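Local coordinates for protein EchA1_1 (Mycobacterium avium subsp. paratuberculosis, PDB 3R9T) that probably catalyses the reversible hydration of 2-enoyl-CoA to (3S)-3-hydroxyacyl-CoA in fatty acid metabolism, as a member of the enoyl-CoA hydratase/isomerase (crotonase) family, at residues A13-N18 with D51-A56; R97-K102 with S214-Y219. All coordinates share one frame; numbering follows the deposited sequence. Where two conformers were deposited one is given.

Contact 1 (A13-N18 with D51-A56)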
loop_
_atom_site.group_PDB
_atom_site.type_symbol
_atom_site.label_atom_id
_atom_site.label_comp_id
_atom_site.label_asym_id
_atom_site.label_seq_id
_atom_site.Cartn_x
_atom_site.Cartn_y
_atom_site.Cartn_z
ATOM N N ALA B 13 -17.755 15.694 -24.659
ATOM C CA ALA B 13 -16.435 16.231 -24.358
ATOM C C ALA B 13 -16.470 17.717 -24.643
ATOM O O ALA B 13 -17.028 18.147 -25.658
ATOM C CB ALA B 13 -15.359 15.551 -25.181
ATOM N N GLU B 14 -15.915 18.491 -23.717
ATOM C CA GLU B 14 -15.851 19.937 -23.840
ATOM C C GLU B 14 -14.507 20.402 -23.286
ATOM O O GLU B 14 -13.860 19.675 -22.531
ATOM C CB GLU B 14 -17.048 20.589 -23.125
ATOM C CG GLU B 14 -16.990 20.670 -21.610
ATOM C CD GLU B 14 -18.119 21.518 -21.046
ATOM O OE1 GLU B 14 -19.298 21.263 -21.380
ATOM O OE2 GLU B 14 -17.828 22.451 -20.272
ATOM N N ARG B 15 -14.074 21.591 -23.683
ATOM C CA ARG B 15 -12.784 22.118 -23.244
ATOM C C ARG B 15 -12.994 23.328 -22.345
ATOM O O ARG B 15 -13.681 24.276 -22.727
ATOM C CB ARG B 15 -11.912 22.478 -24.453
ATOM C CG ARG B 15 -11.010 21.343 -24.911
ATOM C CD ARG B 15 -9.679 21.371 -24.173
ATOM N NE ARG B 15 -8.761 22.345 -24.760
ATOM C CZ ARG B 15 -8.048 22.144 -25.867
ATOM N NH1 ARG B 15 -8.129 20.996 -26.535
ATOM N NH2 ARG B 15 -7.247 23.101 -26.318
ATOM N N ARG B 16 -12.429 23.277 -21.140
ATOM C CA ARG B 16 -12.359 24.444 -20.267
ATOM C C ARG B 16 -10.901 24.842 -20.266
ATOM O O ARG B 16 -10.109 24.290 -19.496
ATOM C CB ARG B 16 -12.782 24.137 -18.826
ATOM C CG ARG B 16 -14.154 23.535 -18.631
ATOM C CD ARG B 16 -15.267 24.517 -18.893
ATOM N NE ARG B 16 -16.559 23.867 -18.692
ATOM C CZ ARG B 16 -17.310 23.947 -17.591
ATOM N NH1 ARG B 16 -18.466 23.293 -17.548
ATOM N NH2 ARG B 16 -16.930 24.670 -16.541
ATOM N N GLY B 17 -10.529 25.779 -21.132
ATOM C CA GLY B 17 -9.121 26.142 -21.284
ATOM C C GLY B 17 -8.302 24.935 -21.718
ATOM O O GLY B 17 -8.622 24.316 -22.733
ATOM N N ASN B 18 -7.280 24.571 -20.934
ATOM C CA ASN B 18 -6.422 23.410 -21.249
ATOM C C ASN B 18 -6.847 22.079 -20.609
ATOM O O ASN B 18 -6.076 21.108 -20.610
ATOM C CB ASN B 18 -4.952 23.695 -20.915
ATOM C CG ASN B 18 -4.709 24.000 -19.431
ATOM O OD1 ASN B 18 -5.535 23.708 -18.563
ATOM N ND2 ASN B 18 -3.554 24.590 -19.146
ATOM N N ASP B 51 -3.793 15.751 -28.395
ATOM C CA ASP B 51 -3.870 17.190 -28.540
ATOM C C ASP B 51 -2.898 17.817 -27.533
ATOM O O ASP B 51 -3.148 17.790 -26.324
ATOM C CB ASP B 51 -5.321 17.647 -28.314
ATOM C CG ASP B 51 -5.517 19.140 -28.519
ATOM O OD1 ASP B 51 -4.516 19.875 -28.634
ATOM O OD2 ASP B 51 -6.685 19.581 -28.557
ATOM N N PRO B 52 -1.779 18.392 -28.017
ATOM C CA PRO B 52 -0.894 18.985 -27.018
ATOM C C PRO B 52 -1.467 20.261 -26.366
ATOM O O PRO B 52 -0.862 20.784 -25.440
ATOM C CB PRO B 52 0.380 19.295 -27.813
ATOM C CG PRO B 52 -0.065 19.453 -29.228
ATOM C CD PRO B 52 -1.451 18.855 -29.379
ATOM N N GLU B 53 -2.612 20.767 -26.815
ATOM C CA GLU B 53 -3.247 21.863 -26.074
ATOM C C GLU B 53 -3.999 21.362 -24.827
ATOM O O GLU B 53 -4.360 22.159 -23.955
ATOM C CB GLU B 53 -4.211 22.645 -26.948
ATOM C CG GLU B 53 -3.582 23.498 -28.039
ATOM C CD GLU B 53 -4.609 24.388 -28.725
ATOM O OE1 GLU B 53 -5.796 24.352 -28.328
ATOM O OE2 GLU B 53 -4.231 25.124 -29.664
ATOM N N VAL B 54 -4.260 20.056 -24.761
ATOM C CA VAL B 54 -4.878 19.446 -23.575
ATOM C C VAL B 54 -3.814 19.046 -22.539
ATOM O O VAL B 54 -2.889 18.288 -22.843
ATOM C CB VAL B 54 -5.731 18.221 -23.961
ATOM C CG1 VAL B 54 -6.287 17.554 -22.716
ATOM C CG2 VAL B 54 -6.863 18.624 -24.918
ATOM N N ARG B 55 -3.960 19.555 -21.316
ATOM C CA ARG B 55 -3.000 19.318 -20.228
ATOM C C ARG B 55 -3.532 18.433 -19.097
ATOM O O ARG B 55 -2.756 17.969 -18.251
ATOM C CB ARG B 55 -2.555 20.648 -19.613
ATOM C CG ARG B 55 -1.747 21.546 -20.545
ATOM C CD ARG B 55 -0.423 20.923 -20.970
ATOM N NE ARG B 55 0.245 20.387 -19.788
ATOM C CZ ARG B 55 0.978 21.078 -18.913
ATOM N NH1 ARG B 55 1.259 22.364 -19.097
ATOM N NH2 ARG B 55 1.471 20.445 -17.852
ATOM N N ALA B 56 -4.845 18.251 -19.060
ATOM C CA ALA B 56 -5.497 17.441 -18.028
ATOM C C ALA B 56 -6.900 17.064 -18.488
ATOM O O ALA B 56 -7.495 17.727 -19.339
ATOM C CB ALA B 56 -5.574 18.204 -16.706
#
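Asn18 and Arg55 hold the compact half of this contact. The backbone N of Arg55 donates to Asn18 O at 2.7 Å. Ala56 N reaches Asn18 O more weakly, at 3.5 Å. Beside this backbone clasp the Asn18 amide lies obliquely across the aliphatic start of Arg55, Asn18 ND2 being 3.8 Å from Arg55 CG, while the Arg55 guanidinium turns elsewhere and bonds Asn206 O.

The more solvent-exposed half belongs to Arg15, where the bends at chi2 and chi3 fold the chain toward the 51-54 turn. Arg15 NH1 forms a salt bridge with Asp51 OD2 at 2.9 Å, the carboxylate oxygen sitting near the guanidinium plane although NH1 approaches it from above the carboxylate plane. NH2 pairs with Glu53 OE1, but the N-H...O angle of 128° marks a weak bond, and the two flat groups stand 76° apart. NE is used within its own segment, donating to Gly17 O, which gives all three guanidinium nitrogens a partner, one of them only weakly bonded. Glu53 O and Val54 N lie over one face of the guanidinium, offset toward its rim. Asp51 in turn is steadied by an Asx turn: Asp51 OD1 accepts Glu53 N at 2.8 Å, inside a type I turn.

The contact joins the end of edge strand 11-16 and the turn beyond it to the loop that carries helix 35-50 into strand 56-61. Thr204 of helix 192-204 touches Asn18, Arg55 and Ala56, Val54 packs on Ala48 of helix 35-50, and Ala56 pairs with Met20 as strand 56-61 starts alongside strand 19-24.

Contact 2 (R97-K102 with S214-Y219)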
loop_
_atom_site.group_PDB
_atom_site.type_symbol
_atom_site.label_atom_id
_atom_site.label_comp_id
_atom_site.label_asym_id
_atom_site.label_seq_id
_atom_site.Cartn_x
_atom_site.Cartn_y
_atom_site.Cartn_z
ATOM N N ARG B 97 -8.724 0.542 -18.625
ATOM C CA ARG B 97 -7.459 0.020 -19.155
ATOM C C ARG B 97 -6.992 0.901 -20.315
ATOM O O ARG B 97 -6.484 0.407 -21.314
ATOM C CB ARG B 97 -7.650 -1.424 -19.634
ATOM C CG ARG B 97 -6.411 -2.249 -19.732
ATOM C CD ARG B 97 -6.839 -3.699 -19.994
ATOM N NE ARG B 97 -5.739 -4.646 -20.042
ATOM C CZ ARG B 97 -5.878 -5.938 -20.342
ATOM N NH1 ARG B 97 -7.077 -6.444 -20.632
ATOM N NH2 ARG B 97 -4.813 -6.733 -20.361
ATOM N N HIS B 98 -7.171 2.208 -20.163
ATOM C CA HIS B 98 -6.831 3.189 -21.184
ATOM C C HIS B 98 -5.863 4.218 -20.609
ATOM O O HIS B 98 -6.242 5.332 -20.283
ATOM C CB HIS B 98 -8.104 3.872 -21.663
ATOM C CG HIS B 98 -7.942 4.689 -22.901
ATOM N ND1 HIS B 98 -9.033 5.176 -23.589
ATOM C CD2 HIS B 98 -6.846 5.102 -23.584
ATOM C CE1 HIS B 98 -8.613 5.853 -24.645
ATOM N NE2 HIS B 98 -7.293 5.823 -24.665
ATOM N N PHE B 99 -4.604 3.831 -20.509
ATOM C CA PHE B 99 -3.589 4.714 -19.990
ATOM C C PHE B 99 -3.343 5.856 -20.969
ATOM O O PHE B 99 -3.116 5.639 -22.177
ATOM C CB PHE B 99 -2.261 3.983 -19.751
ATOM C CG PHE B 99 -1.188 4.896 -19.225
ATOM C CD1 PHE B 99 -1.106 5.168 -17.869
ATOM C CD2 PHE B 99 -0.322 5.547 -20.096
ATOM C CE1 PHE B 99 -0.149 6.059 -17.373
ATOM C CE2 PHE B 99 0.654 6.427 -19.616
ATOM C CZ PHE B 99 0.736 6.676 -18.255
ATOM N N ILE B 100 -3.376 7.066 -20.419
ATOM C CA ILE B 100 -2.899 8.268 -21.088
ATOM C C ILE B 100 -1.887 8.992 -20.198
ATOM O O ILE B 100 -1.927 8.901 -18.968
ATOM C CB ILE B 100 -4.047 9.221 -21.531
ATOM C CG1 ILE B 100 -4.744 9.891 -20.338
ATOM C CG2 ILE B 100 -5.016 8.470 -22.463
ATOM C CD1 ILE B 100 -5.611 11.096 -20.768
ATOM N N ASP B 101 -0.968 9.703 -20.850
ATOM C CA ASP B 101 0.138 10.477 -20.274
ATOM C C ASP B 101 -0.286 11.672 -19.439
ATOM O O ASP B 101 0.508 12.253 -18.666
ATOM C CB ASP B 101 0.965 11.063 -21.428
ATOM C CG ASP B 101 1.785 10.030 -22.156
ATOM O OD1 ASP B 101 2.166 9.015 -21.539
ATOM O OD2 ASP B 101 2.064 10.247 -23.354
ATOM N N LYS B 102 -1.509 12.126 -19.687
ATOM C CA LYS B 102 -2.005 13.336 -19.051
ATOM C C LYS B 102 -2.837 12.999 -17.821
ATOM O O LYS B 102 -3.502 11.974 -17.780
ATOM C CB LYS B 102 -2.813 14.129 -20.059
ATOM C CG LYS B 102 -2.177 14.072 -21.454
ATOM C CD LYS B 102 -1.970 15.395 -22.081
ATOM C CE LYS B 102 -1.338 15.267 -23.478
ATOM N NZ LYS B 102 -2.065 16.080 -24.463
ATOM N N SER B 214 6.431 11.507 -15.072
ATOM C CA SER B 214 6.140 11.076 -13.702
ATOM C C SER B 214 5.013 10.060 -13.678
ATOM O O SER B 214 5.087 9.062 -12.968
ATOM C CB SER B 214 5.777 12.264 -12.794
ATOM O OG SER B 214 6.870 13.132 -12.635
ATOM N N LYS B 215 3.980 10.295 -14.479
ATOM C CA LYS B 215 2.892 9.314 -14.602
ATOM C C LYS B 215 3.357 7.980 -15.137
ATOM O O LYS B 215 3.001 6.943 -14.591
ATOM C CB LYS B 215 1.770 9.811 -15.528
ATOM C CG LYS B 215 0.621 10.479 -14.851
ATOM C CD LYS B 215 -0.651 10.563 -15.761
ATOM C CE LYS B 215 -1.444 9.267 -15.874
ATOM N NZ LYS B 215 -2.871 9.510 -16.375
ATOM N N ARG B 216 4.145 7.985 -16.204
ATOM C CA ARG B 216 4.587 6.730 -16.794
ATOM C C ARG B 216 5.393 5.933 -15.779
ATOM O O ARG B 216 5.208 4.721 -15.667
ATOM C CB ARG B 216 5.396 6.956 -18.061
ATOM C CG ARG B 216 4.570 7.491 -19.208
ATOM C CD ARG B 216 5.307 7.499 -20.495
ATOM N NE ARG B 216 6.413 8.441 -20.495
ATOM C CZ ARG B 216 6.372 9.676 -20.985
ATOM N NH1 ARG B 216 7.463 10.417 -20.932
ATOM N NH2 ARG B 216 5.273 10.170 -21.548
ATOM N N ILE B 217 6.269 6.596 -15.022
ATOM C CA ILE B 217 7.100 5.861 -14.080
ATOM C C ILE B 217 6.269 5.356 -12.900
ATOM O O ILE B 217 6.413 4.214 -12.499
ATOM C CB ILE B 217 8.241 6.711 -13.521
ATOM C CG1 ILE B 217 9.220 7.092 -14.613
ATOM C CG2 ILE B 217 8.991 5.941 -12.424
ATOM C CD1 ILE B 217 9.978 8.398 -14.347
ATOM N N ALA B 218 5.391 6.198 -12.356
ATOM C CA ALA B 218 4.597 5.861 -11.157
ATOM C C ALA B 218 3.676 4.681 -11.393
ATOM O O ALA B 218 3.371 3.936 -10.462
ATOM C CB ALA B 218 3.770 7.075 -10.703
ATOM N N TYR B 219 3.197 4.536 -12.621
ATOM C CA TYR B 219 2.331 3.396 -12.952
ATOM C C TYR B 219 3.075 2.242 -13.629
ATOM O O TYR B 219 2.447 1.259 -13.977
ATOM C CB TYR B 219 1.152 3.816 -13.821
ATOM C CG TYR B 219 0.154 4.669 -13.077
ATOM C CD1 TYR B 219 0.036 6.009 -13.355
ATOM C CD2 TYR B 219 -0.671 4.128 -12.079
ATOM C CE1 TYR B 219 -0.864 6.813 -12.657
ATOM C CE2 TYR B 219 -1.585 4.937 -11.367
ATOM C CZ TYR B 219 -1.676 6.279 -11.673
ATOM O OH TYR B 219 -2.583 7.097 -10.999
HETATM O O HOH W 1 -4.188 7.101 -17.338
#
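The Lys215 chain runs alongside Phe99 but the opposite way, Lys215 CE passing 3.8 Å from Phe99 CE1 on its way to the backbone of 97-102. The bend at chi3 (78°) of the lysine helps bring its ammonium to two carbonyls. Lys215 NZ donates to Ile100 O at 2.8 Å, tilted from the carbonyl plane, and to Lys102 O at 2.9 Å, this time from well above the plane. Water 1 accepts from NZ as well and also takes the N-H of Ile100, while Asp124 adds a salt bridge to NZ. The buried charge is thus surrounded by oxygen atoms, which probably stabilises it.

In the crotonase fold this ties the loop leading into central strand 104-108 to helix 208-218, part of the C-terminal helical region, whose outer side packs against the second subunit. Phe99, with CG anti to the backbone N (chi1 179°), extends its ring to the helix and crosses Arg216 at about a right angle, Phe99 CZ lying 4.0 Å from Arg216 CG. At the ring's edge, Phe99 CE1 meets Tyr219 CD1, also at 4.0 Å; the tyrosine hydroxyl binds Asp124.

Asp101 approaches Arg216 obliquely, with carboxylate and guanidinium planes 80° apart. The Arg216 NH2 to Asp101 OD1 salt bridge is weak at 3.3 Å and doubtful, as Asp101 has two conformers; NE of Arg216 pairs with Glu239 of the second subunit.

Contact 1 and contact 2 follow one another along the chain, and their centres lie about 17 Å apart. Lys102 is the direct bridge between them: its backbone belongs to 97-102, while Lys102 NZ lies 2.9 Å from Val54 O in a probable hydrogen bond and also bonds Ala48 O near the end of helix 35-50. The end of that helix is shared too, since Gln49 OE1 accepts Asp101 N. None of the residues touching across either contact belongs to the benzoic acid pocket, which includes Glu118, Glu138 and Met240. Contact 2 nevertheless reaches the subunit interface, where Ser214 packs on Ile144 of the second subunit, the counterpart of a pocket residue.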